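PDB 1O5Z: folylpolyglutamate synthase/dihydrofolate synthase from Thermotoga maritima, which probably catalyses the magnesium-dependent, ATP-driven addition of L-glutamate to dihydropteroate and to the polyglutamate tail of tetrahydrofolate. Local coordinates for residues H88-R93 and N437-K441; T374-R380 and S420-Y426; E369-T374 and A407-R413. All blocks are in the same frame, centred on the assembly; numbering follows the deposited sequence.

Contact 1 (H88-R93 and N437-K441); sequences HLSTFR and NEEWK
An ST turn at T91 receives the side chain of E439, joining a loop of the Mur ligase middle domain to the C-terminal tail that follows helix 421-433. The turn is defined by R93 N donating to T91 OG1 over 3.1 Å, and the same hydroxyl donates to E439 OE1 at 2.5 Å. T91 OG1 lies anti to the backbone N (chi1 171°), which turns it to serve both partners. The second carboxylate oxygen, E439 OE2, takes F92 N on its syn lone pair at 2.8 Å, with a nearly straight N-H...O angle of 176°. Beside this pair, N437 ND2 donates to S90 O over 3.2 Å; the carbonyl oxygen lies in the plane of the amide, but the donor stands 48° out of the carbonyl plane. The indole of W440 flanks S90, CZ2 coming within 3.8 Å of L89 O, while its NE1 is hydrogen-bonded to E429. Y15 of helix 12-23 also bonds E439 OE1, and R93 NE bonds I103 O. With both oxygens engaged, the carboxylate is probably held against rotation, and the backbone N-H, the hydroxyls and the guanidinium of R93, whose NH1 lies 4.8 Å from E439 OE1, would probably favour its ionised form.

Contact 2 (T374-R380 and S420-Y426); sequences TRVPSPR and SLFLVGY. With SO4 (sulfate ion), chain D; SO4 (sulfate ion), chain E.
S420 meets V376 across the contact, its OG 3.4 Å from V376 CG1, and holds the N-cap position of helix 421-433. The capping bond runs from L423 N to S420 OG at 3.1 Å and is almost linear (177°). The same S420 hydroxyl donates over 2.9 Å to O1 of the chain D sulfate, an ion probably from the crystallisation liquor. L421 adds its backbone N-H to sulfate O4, and F422 N donates to sulfate O3 at 3.0 Å, so the anion is held by first-turn N-H groups of the helix and by the S420 hydroxyl, where the helix dipole would probably favour negative charge. Both segments belong to the glutamate ligase domain, and T374-R380 is the loop leaving strand 370-373. The ring of F422 has S378 OG over one face, whereas R380 comes to its edge, NH2 lying 3.4 Å from F422 CE1; sulfate O2 lies at the edge of the same guanidinium, near its plane. L423 sends CD1 tip to tip against T374 CG2 at 3.9 Å, and the same methyl lies 4.0 Å from P377 CD, the L423 and P377 side chains crossing at about a right angle. At Y426, CG stands anti to the backbone N (chi1 -177°), which turns one ring face to P377: P377 CG sits 3.7 Å from the Y426 ring centroid and 24° off the normal, a CH-pi contact. An alanine here would remove the ring and is likely to leave P377 CG without its aromatic platform and W440 without its edge-to-face partner.

Contact 3 (E369-T374 and A407-R413); sequences ERVIVT and AIESTER
R370 reaches from its strand past R413 to S410. R370 CB lies 3.6 Å from R413 NH1. CG stands anti to the backbone N (chi1 -177°), and the chain stays extended to NE, which carries the head well away from the strand. R370 CD passes the same R413 NH1 at 3.7 Å, so aliphatic carbons rather than charged ends meet the second arginine. NE forms a salt bridge with E399, and R370 NH1 at the tip donates to S410 O over 3.0 Å with an N-H...O angle of 173°. That oxygen lies in the guanidinium plane, although NH1 stands 54° out of the carbonyl plane and so is not on a lone pair. Strand 370-373 is an inner, parallel strand of the mixed sheet of the glutamate ligase domain. A407-R413 belongs to a beta-alpha-beta crossover from edge strand 399-400 through helix 404-409 to strand 414-418, skipping strands 370-373 and 345-349 and passing across this sheet face. Against one face of the R370 guanidinium lies I372 CD1, which also touches T411 CG2 at 3.8 Å, while I372 CG2 packs on A407 CB at 3.9 Å. Next to R370 in the chain, E369 lays CB and CG over one face of the R413 guanidinium, CG being 3.2 Å from R413 NH2; the carboxylate turns away, leaving E369 OE1 4.8 Å from R413 NH2.

Along the chain the segments come in the order 88-93, 369-374, 374-380, 407-413, 420-426 and 437-441, so contacts 2 and 3 are nested inside the loop closed by contact 1 and cross each other. The centres of contacts 1 and 2 are about 12 Å apart, those of contacts 2 and 3 about 16 Å, and contacts 1 and 3, about 24 Å between centres, do not touch. Contacts 2 and 3 share T374, where strand 370-373 passes into its loop. Contacts 1 and 2 meet at helix 421-433, where S90 OG lies 2.7 Å from G425 O, a probable hydrogen bond. The series thus runs from the glutamate ligase sheet to the middle domain, with this helix at the junction.

Contact 1 (H88-R93 and N437-K441)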
loop_
_atom_site.group_PDB
_atom_site.type_symbol
_atom_site.label_atom_id
_atom_site.label_comp_id
_atom_site.label_asym_id
_atom_site.label_seq_id
_atom_site.Cartn_x
_atom_site.Cartn_y
_atom_site.Cartn_z
ATOM N N HIS A 88 -3.383 4.958 4.401
ATOM C CA HIS A 88 -2.106 5.582 4.612
ATOM C C HIS A 88 -1.609 5.070 5.903
ATOM O O HIS A 88 -2.379 4.523 6.686
ATOM C CB HIS A 88 -2.207 7.118 4.635
ATOM C CG HIS A 88 -3.065 7.679 5.739
ATOM N ND1 HIS A 88 -4.366 8.103 5.531
ATOM C CD2 HIS A 88 -2.802 7.912 7.047
ATOM C CE1 HIS A 88 -4.855 8.590 6.666
ATOM N NE2 HIS A 88 -3.927 8.478 7.601
ATOM N N LEU A 89 -0.324 5.315 6.135
ATOM C CA LEU A 89 0.381 4.882 7.324
ATOM C C LEU A 89 0.537 6.007 8.360
ATOM O O LEU A 89 0.128 5.873 9.514
ATOM C CB LEU A 89 1.749 4.332 6.886
ATOM C CG LEU A 89 2.421 3.491 7.942
ATOM C CD1 LEU A 89 1.603 2.232 8.212
ATOM C CD2 LEU A 89 3.846 3.180 7.531
ATOM N N SER A 90 1.110 7.129 7.929
ATOM C CA SER A 90 1.459 8.227 8.833
ATOM C C SER A 90 0.689 9.495 8.515
ATOM O O SER A 90 0.226 10.169 9.423
ATOM C CB SER A 90 2.944 8.518 8.771
ATOM O OG SER A 90 3.711 7.406 9.144
ATOM N N THR A 91 0.537 9.823 7.235
ATOM C CA THR A 91 -0.229 10.980 6.872
ATOM C C THR A 91 -1.131 10.675 5.728
ATOM O O THR A 91 -0.779 9.971 4.810
ATOM C CB THR A 91 0.648 12.195 6.521
ATOM O OG1 THR A 91 -0.210 13.212 5.984
ATOM C CG2 THR A 91 1.617 11.877 5.382
ATOM N N PHE A 92 -2.325 11.238 5.802
ATOM C CA PHE A 92 -3.307 11.174 4.745
ATOM C C PHE A 92 -2.726 11.514 3.378
ATOM O O PHE A 92 -3.157 10.982 2.362
ATOM C CB PHE A 92 -4.445 12.128 5.105
ATOM C CG PHE A 92 -5.426 12.307 4.030
ATOM C CD1 PHE A 92 -6.573 11.501 3.972
ATOM C CD2 PHE A 92 -5.220 13.271 3.063
ATOM C CE1 PHE A 92 -7.528 11.673 2.950
ATOM C CE2 PHE A 92 -6.134 13.457 2.047
ATOM C CZ PHE A 92 -7.308 12.655 1.991
ATOM N N ARG A 93 -1.740 12.394 3.357
ATOM C CA ARG A 93 -1.173 12.863 2.106
ATOM C C ARG A 93 -0.338 11.812 1.288
ATOM O O ARG A 93 -0.071 12.013 0.070
ATOM C CB ARG A 93 -0.429 14.169 2.382
ATOM C CG ARG A 93 -1.382 15.249 2.889
ATOM C CD ARG A 93 -0.725 16.251 3.810
ATOM N NE ARG A 93 0.542 16.506 3.170
ATOM C CZ ARG A 93 1.726 16.234 3.624
ATOM N NH1 ARG A 93 1.918 15.852 4.865
ATOM N NH2 ARG A 93 2.737 16.442 2.809
ATOM N N ASN A 437 2.818 14.499 13.543
ATOM C CA ASN A 437 1.902 15.452 12.983
ATOM C C ASN A 437 0.554 15.426 13.741
ATOM O O ASN A 437 0.227 14.489 14.484
ATOM C CB ASN A 437 1.802 15.268 11.452
ATOM C CG ASN A 437 0.780 14.218 11.013
ATOM O OD1 ASN A 437 -0.400 14.543 10.975
ATOM N ND2 ASN A 437 1.224 13.037 10.521
ATOM N N GLU A 438 -0.197 16.493 13.580
ATOM C CA GLU A 438 -1.441 16.685 14.307
ATOM C C GLU A 438 -2.587 15.783 13.851
ATOM O O GLU A 438 -3.637 15.756 14.494
ATOM C CB GLU A 438 -1.900 18.130 14.131
ATOM C CG GLU A 438 -1.934 18.933 15.396
ATOM C CD GLU A 438 -2.156 20.394 15.103
ATOM O OE1 GLU A 438 -1.283 20.969 14.406
ATOM O OE2 GLU A 438 -3.201 20.951 15.534
ATOM N N GLU A 439 -2.439 15.142 12.699
ATOM C CA GLU A 439 -3.407 14.140 12.209
ATOM C C GLU A 439 -3.595 13.019 13.232
ATOM O O GLU A 439 -4.706 12.476 13.381
ATOM C CB GLU A 439 -2.950 13.505 10.890
ATOM C CG GLU A 439 -2.940 14.425 9.683
ATOM C CD GLU A 439 -2.521 13.704 8.385
ATOM O OE1 GLU A 439 -1.828 14.337 7.544
ATOM O OE2 GLU A 439 -2.918 12.532 8.189
ATOM N N TRP A 440 -2.513 12.682 13.934
ATOM C CA TRP A 440 -2.596 11.752 15.043
ATOM C C TRP A 440 -3.537 12.215 16.157
ATOM O O TRP A 440 -4.099 11.372 16.851
ATOM C CB TRP A 440 -1.228 11.461 15.584
ATOM C CG TRP A 440 -0.428 10.779 14.589
ATOM C CD1 TRP A 440 0.403 11.361 13.698
ATOM C CD2 TRP A 440 -0.408 9.381 14.315
ATOM N NE1 TRP A 440 0.963 10.414 12.882
ATOM C CE2 TRP A 440 0.486 9.184 13.230
ATOM C CE3 TRP A 440 -1.047 8.267 14.868
ATOM C CZ2 TRP A 440 0.757 7.931 12.679
ATOM C CZ3 TRP A 440 -0.770 6.998 14.319
ATOM C CH2 TRP A 440 0.129 6.852 13.228
ATOM N N LYS A 441 -3.758 13.518 16.311
ATOM C CA LYS A 441 -4.736 14.012 17.297
ATOM C C LYS A 441 -6.210 13.955 16.811
ATOM O O LYS A 441 -7.127 13.939 17.622
ATOM C CB LYS A 441 -4.390 15.443 17.738
ATOM C CG LYS A 441 -3.088 15.584 18.527
ATOM C CD LYS A 441 -3.282 15.262 20.033
ATOM C CE LYS A 441 -2.728 16.373 20.966
ATOM N NZ LYS A 441 -3.704 16.774 22.059
HETATM O O HOH W 1 -0.229 16.403 7.319
#

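Contact 2 (T374-R380 and S420-Y426)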
loop_
_atom_site.group_PDB
_atom_site.type_symbol
_atom_site.label_atom_id
_atom_site.label_comp_id
_atom_site.label_asym_id
_atom_site.label_seq_id
_atom_site.Cartn_x
_atom_site.Cartn_y
_atom_site.Cartn_z
ATOM N N THR A 374 4.168 -2.292 24.263
ATOM C CA THR A 374 3.953 -0.850 24.336
ATOM C C THR A 374 2.515 -0.546 24.029
ATOM O O THR A 374 1.787 -1.433 23.593
ATOM C CB THR A 374 4.904 -0.159 23.356
ATOM O OG1 THR A 374 4.926 1.218 23.662
ATOM C CG2 THR A 374 4.446 -0.252 21.908
ATOM N N ARG A 375 2.069 0.667 24.299
ATOM C CA ARG A 375 0.679 1.035 23.950
ATOM C C ARG A 375 0.538 1.579 22.538
ATOM O O ARG A 375 1.162 2.557 22.218
ATOM C CB ARG A 375 0.149 2.123 24.858
ATOM C CG ARG A 375 0.055 1.758 26.240
ATOM C CD ARG A 375 -0.612 2.806 27.004
ATOM N NE ARG A 375 -2.017 2.874 26.648
ATOM C CZ ARG A 375 -2.988 2.306 27.345
ATOM N NH1 ARG A 375 -2.712 1.609 28.439
ATOM N NH2 ARG A 375 -4.240 2.423 26.931
ATOM N N VAL A 376 -0.329 0.991 21.717
ATOM C CA VAL A 376 -0.722 1.625 20.466
ATOM C C VAL A 376 -1.245 3.049 20.715
ATOM O O VAL A 376 -2.138 3.276 21.543
ATOM C CB VAL A 376 -1.775 0.826 19.729
ATOM C CG1 VAL A 376 -2.147 1.529 18.435
ATOM C CG2 VAL A 376 -1.278 -0.597 19.438
ATOM N N PRO A 377 -0.642 4.007 20.014
ATOM C CA PRO A 377 -0.967 5.417 20.160
ATOM C C PRO A 377 -2.227 5.736 19.326
ATOM O O PRO A 377 -2.169 6.012 18.055
ATOM C CB PRO A 377 0.282 6.106 19.603
ATOM C CG PRO A 377 0.743 5.212 18.548
ATOM C CD PRO A 377 0.454 3.813 19.033
ATOM N N SER A 378 -3.351 5.617 20.031
ATOM C CA SER A 378 -4.664 5.678 19.425
ATOM C C SER A 378 -5.651 5.576 20.556
ATOM O O SER A 378 -5.473 4.755 21.461
ATOM C CB SER A 378 -4.888 4.520 18.457
ATOM O OG SER A 378 -6.220 4.515 17.994
ATOM N N PRO A 379 -6.700 6.392 20.505
ATOM C CA PRO A 379 -7.769 6.293 21.489
ATOM C C PRO A 379 -8.510 4.967 21.391
ATOM O O PRO A 379 -9.260 4.614 22.300
ATOM C CB PRO A 379 -8.706 7.478 21.141
ATOM C CG PRO A 379 -7.923 8.362 20.173
ATOM C CD PRO A 379 -6.960 7.444 19.500
ATOM N N ARG A 380 -8.313 4.271 20.275
ATOM C CA ARG A 380 -8.810 2.912 20.083
ATOM C C ARG A 380 -8.114 1.871 20.967
ATOM O O ARG A 380 -8.668 0.797 21.171
ATOM C CB ARG A 380 -8.717 2.500 18.593
ATOM C CG ARG A 380 -10.060 2.610 17.823
ATOM C CD ARG A 380 -9.965 2.983 16.311
ATOM N NE ARG A 380 -8.909 2.297 15.542
ATOM C CZ ARG A 380 -8.966 1.009 15.148
ATOM N NH1 ARG A 380 -10.030 0.250 15.473
ATOM N NH2 ARG A 380 -7.958 0.459 14.438
ATOM N N SER A 420 0.557 -3.406 14.945
ATOM C CA SER A 420 -0.442 -2.378 14.682
ATOM C C SER A 420 0.111 -1.416 13.659
ATOM O O SER A 420 1.221 -0.965 13.806
ATOM C CB SER A 420 -0.730 -1.609 15.966
ATOM O OG SER A 420 -1.370 -0.370 15.727
ATOM N N LEU A 421 -0.668 -1.136 12.616
ATOM C CA LEU A 421 -0.372 -0.110 11.618
ATOM C C LEU A 421 -0.307 1.298 12.189
ATOM O O LEU A 421 0.541 2.077 11.799
ATOM C CB LEU A 421 -1.436 -0.158 10.546
ATOM C CG LEU A 421 -1.309 -1.393 9.633
ATOM C CD1 LEU A 421 -2.472 -1.517 8.705
ATOM C CD2 LEU A 421 -0.039 -1.278 8.804
ATOM N N PHE A 422 -1.232 1.626 13.095
ATOM C CA PHE A 422 -1.165 2.863 13.900
ATOM C C PHE A 422 0.191 2.977 14.579
ATOM O O PHE A 422 0.857 3.975 14.446
ATOM C CB PHE A 422 -2.221 2.865 14.985
ATOM C CG PHE A 422 -3.513 3.404 14.562
ATOM C CD1 PHE A 422 -4.674 2.617 14.608
ATOM C CD2 PHE A 422 -3.618 4.710 14.130
ATOM C CE1 PHE A 422 -5.946 3.129 14.209
ATOM C CE2 PHE A 422 -4.889 5.243 13.713
ATOM C CZ PHE A 422 -6.057 4.448 13.769
ATOM N N LEU A 423 0.578 1.945 15.316
ATOM C CA LEU A 423 1.879 1.929 15.964
ATOM C C LEU A 423 3.018 2.149 14.955
ATOM O O LEU A 423 3.890 3.015 15.136
ATOM C CB LEU A 423 2.099 0.609 16.692
ATOM C CG LEU A 423 3.491 0.472 17.310
ATOM C CD1 LEU A 423 3.662 1.508 18.463
ATOM C CD2 LEU A 423 3.715 -0.914 17.774
ATOM N N VAL A 424 3.043 1.360 13.896
ATOM C CA VAL A 424 4.121 1.514 12.932
ATOM C C VAL A 424 4.150 2.914 12.264
ATOM O O VAL A 424 5.198 3.502 12.111
ATOM C CB VAL A 424 4.092 0.403 11.914
ATOM C CG1 VAL A 424 5.121 0.656 10.851
ATOM C CG2 VAL A 424 4.372 -0.946 12.624
ATOM N N GLY A 425 3.013 3.450 11.875
ATOM C CA GLY A 425 2.996 4.719 11.209
ATOM C C GLY A 425 3.448 5.805 12.137
ATOM O O GLY A 425 4.090 6.751 11.710
ATOM N N TYR A 426 3.112 5.678 13.411
ATOM C CA TYR A 426 3.473 6.658 14.422
ATOM C C TYR A 426 4.955 6.705 14.697
ATOM O O TYR A 426 5.574 7.747 14.721
ATOM C CB TYR A 426 2.737 6.287 15.691
ATOM C CG TYR A 426 2.905 7.230 16.876
ATOM C CD1 TYR A 426 2.137 8.393 17.012
ATOM C CD2 TYR A 426 3.804 6.914 17.891
ATOM C CE1 TYR A 426 2.294 9.184 18.114
ATOM C CE2 TYR A 426 3.969 7.711 18.960
ATOM C CZ TYR A 426 3.219 8.830 19.080
ATOM O OH TYR A 426 3.435 9.560 20.211
HETATM S S SO4 D . -4.138 -1.411 13.671
HETATM O O1 SO4 D . -3.819 -1.708 15.051
HETATM O O2 SO4 D . -5.571 -1.493 13.440
HETATM O O3 SO4 D . -3.753 -0.050 13.358
HETATM O O4 SO4 D . -3.398 -2.364 12.839
HETATM S S SO4 E . -6.295 0.070 29.219
HETATM O O1 SO4 E . -5.419 -0.393 28.136
HETATM O O2 SO4 E . -5.376 0.369 30.328
HETATM O O3 SO4 E . -7.107 -1.071 29.663
HETATM O O4 SO4 E . -7.138 1.158 28.676
#

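Contact 3 (E369-T374 and A407-R413)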
loop_
_atom_site.group_PDB
_atom_site.type_symbol
_atom_site.label_atom_id
_atom_site.label_comp_id
_atom_site.label_asym_id
_atom_site.label_seq_id
_atom_site.Cartn_x
_atom_site.Cartn_y
_atom_site.Cartn_z
ATOM N N GLU A 369 15.567 -11.474 21.574
ATOM C CA GLU A 369 16.365 -11.450 22.739
ATOM C C GLU A 369 15.641 -10.606 23.781
ATOM O O GLU A 369 15.958 -10.661 24.927
ATOM C CB GLU A 369 17.670 -10.776 22.370
ATOM C CG GLU A 369 18.878 -11.260 23.098
ATOM C CD GLU A 369 19.309 -12.581 22.582
ATOM O OE1 GLU A 369 20.080 -13.242 23.304
ATOM O OE2 GLU A 369 18.860 -12.936 21.466
ATOM N N ARG A 370 14.701 -9.778 23.371
ATOM C CA ARG A 370 14.101 -8.822 24.263
ATOM C C ARG A 370 12.758 -8.425 23.697
ATOM O O ARG A 370 12.637 -8.183 22.480
ATOM C CB ARG A 370 14.995 -7.594 24.371
ATOM C CG ARG A 370 14.517 -6.544 25.346
ATOM C CD ARG A 370 15.450 -5.373 25.423
ATOM N NE ARG A 370 14.919 -4.313 26.281
ATOM C CZ ARG A 370 15.314 -3.064 26.220
ATOM N NH1 ARG A 370 16.206 -2.700 25.329
ATOM N NH2 ARG A 370 14.791 -2.154 27.030
ATOM N N VAL A 371 11.752 -8.410 24.574
ATOM C CA VAL A 371 10.392 -8.133 24.197
ATOM C C VAL A 371 9.867 -7.011 25.079
ATOM O O VAL A 371 9.939 -7.048 26.311
ATOM C CB VAL A 371 9.484 -9.385 24.249
ATOM C CG1 VAL A 371 8.034 -9.047 23.851
ATOM C CG2 VAL A 371 10.038 -10.494 23.345
ATOM N N ILE A 372 9.386 -5.986 24.392
ATOM C CA ILE A 372 8.825 -4.809 24.981
ATOM C C ILE A 372 7.417 -4.645 24.404
ATOM O O ILE A 372 7.255 -4.508 23.221
ATOM C CB ILE A 372 9.650 -3.581 24.607
ATOM C CG1 ILE A 372 11.108 -3.757 25.030
ATOM C CG2 ILE A 372 9.015 -2.333 25.214
ATOM C CD1 ILE A 372 12.003 -2.675 24.469
ATOM N N VAL A 373 6.416 -4.674 25.276
ATOM C CA VAL A 373 5.051 -4.425 24.920
ATOM C C VAL A 373 4.865 -2.938 25.174
ATOM O O VAL A 373 5.314 -2.400 26.189
ATOM C CB VAL A 373 4.071 -5.221 25.822
ATOM C CG1 VAL A 373 2.635 -4.996 25.388
ATOM C CG2 VAL A 373 4.412 -6.728 25.796
ATOM N N THR A 374 4.168 -2.292 24.263
ATOM C CA THR A 374 3.953 -0.850 24.336
ATOM C C THR A 374 2.515 -0.546 24.029
ATOM O O THR A 374 1.787 -1.433 23.593
ATOM C CB THR A 374 4.904 -0.159 23.356
ATOM O OG1 THR A 374 4.926 1.218 23.662
ATOM C CG2 THR A 374 4.446 -0.252 21.908
ATOM N N ALA A 407 10.065 3.237 24.126
ATOM C CA ALA A 407 10.363 1.838 23.811
ATOM C C ALA A 407 11.423 1.723 22.738
ATOM O O ALA A 407 12.374 0.981 22.922
ATOM C CB ALA A 407 9.128 1.094 23.397
ATOM N N ILE A 408 11.297 2.415 21.616
ATOM C CA ILE A 408 12.337 2.297 20.582
ATOM C C ILE A 408 13.610 2.982 20.968
ATOM O O ILE A 408 14.684 2.527 20.602
ATOM C CB ILE A 408 11.868 2.778 19.196
ATOM C CG1 ILE A 408 11.360 4.226 19.231
ATOM C CG2 ILE A 408 10.771 1.844 18.667
ATOM C CD1 ILE A 408 11.634 4.990 17.970
ATOM N N GLU A 409 13.512 4.065 21.737
ATOM C CA GLU A 409 14.704 4.756 22.218
ATOM C C GLU A 409 15.565 3.844 23.094
ATOM O O GLU A 409 16.788 3.985 23.130
ATOM C CB GLU A 409 14.304 6.075 22.922
ATOM C CG GLU A 409 15.456 6.936 23.416
ATOM C CD GLU A 409 16.096 6.370 24.679
ATOM O OE1 GLU A 409 17.262 6.724 24.992
ATOM O OE2 GLU A 409 15.434 5.556 25.355
ATOM N N SER A 410 14.917 2.877 23.740
ATOM C CA SER A 410 15.509 2.018 24.747
ATOM C C SER A 410 16.290 0.817 24.227
ATOM O O SER A 410 17.027 0.171 24.978
ATOM C CB SER A 410 14.389 1.558 25.670
ATOM O OG SER A 410 13.951 2.734 26.360
ATOM N N THR A 411 16.128 0.513 22.946
ATOM C CA THR A 411 16.828 -0.619 22.366
ATOM C C THR A 411 18.198 -0.243 21.804
ATOM O O THR A 411 18.457 0.902 21.440
ATOM C CB THR A 411 15.974 -1.280 21.303
ATOM O OG1 THR A 411 15.534 -0.321 20.337
ATOM C CG2 THR A 411 14.666 -1.769 21.902
ATOM N N GLU A 412 19.063 -1.248 21.798
ATOM C CA GLU A 412 20.379 -1.232 21.182
ATOM C C GLU A 412 20.371 -2.111 19.926
ATOM O O GLU A 412 21.014 -1.776 18.914
ATOM C CB GLU A 412 21.404 -1.825 22.145
ATOM C CG GLU A 412 21.298 -1.314 23.567
ATOM C CD GLU A 412 21.915 0.067 23.743
ATOM O OE1 GLU A 412 21.633 0.983 22.932
ATOM O OE2 GLU A 412 22.694 0.240 24.709
ATOM N N ARG A 413 19.658 -3.244 20.024
ATOM C CA ARG A 413 19.600 -4.237 18.989
ATOM C C ARG A 413 18.743 -3.768 17.867
ATOM O O ARG A 413 17.910 -2.899 18.037
ATOM C CB ARG A 413 19.004 -5.534 19.517
ATOM C CG ARG A 413 19.815 -6.231 20.593
ATOM C CD ARG A 413 18.973 -7.306 21.306
ATOM N NE ARG A 413 19.660 -8.032 22.360
ATOM C CZ ARG A 413 19.436 -7.904 23.671
ATOM N NH1 ARG A 413 18.543 -7.061 24.167
ATOM N NH2 ARG A 413 20.132 -8.649 24.515
#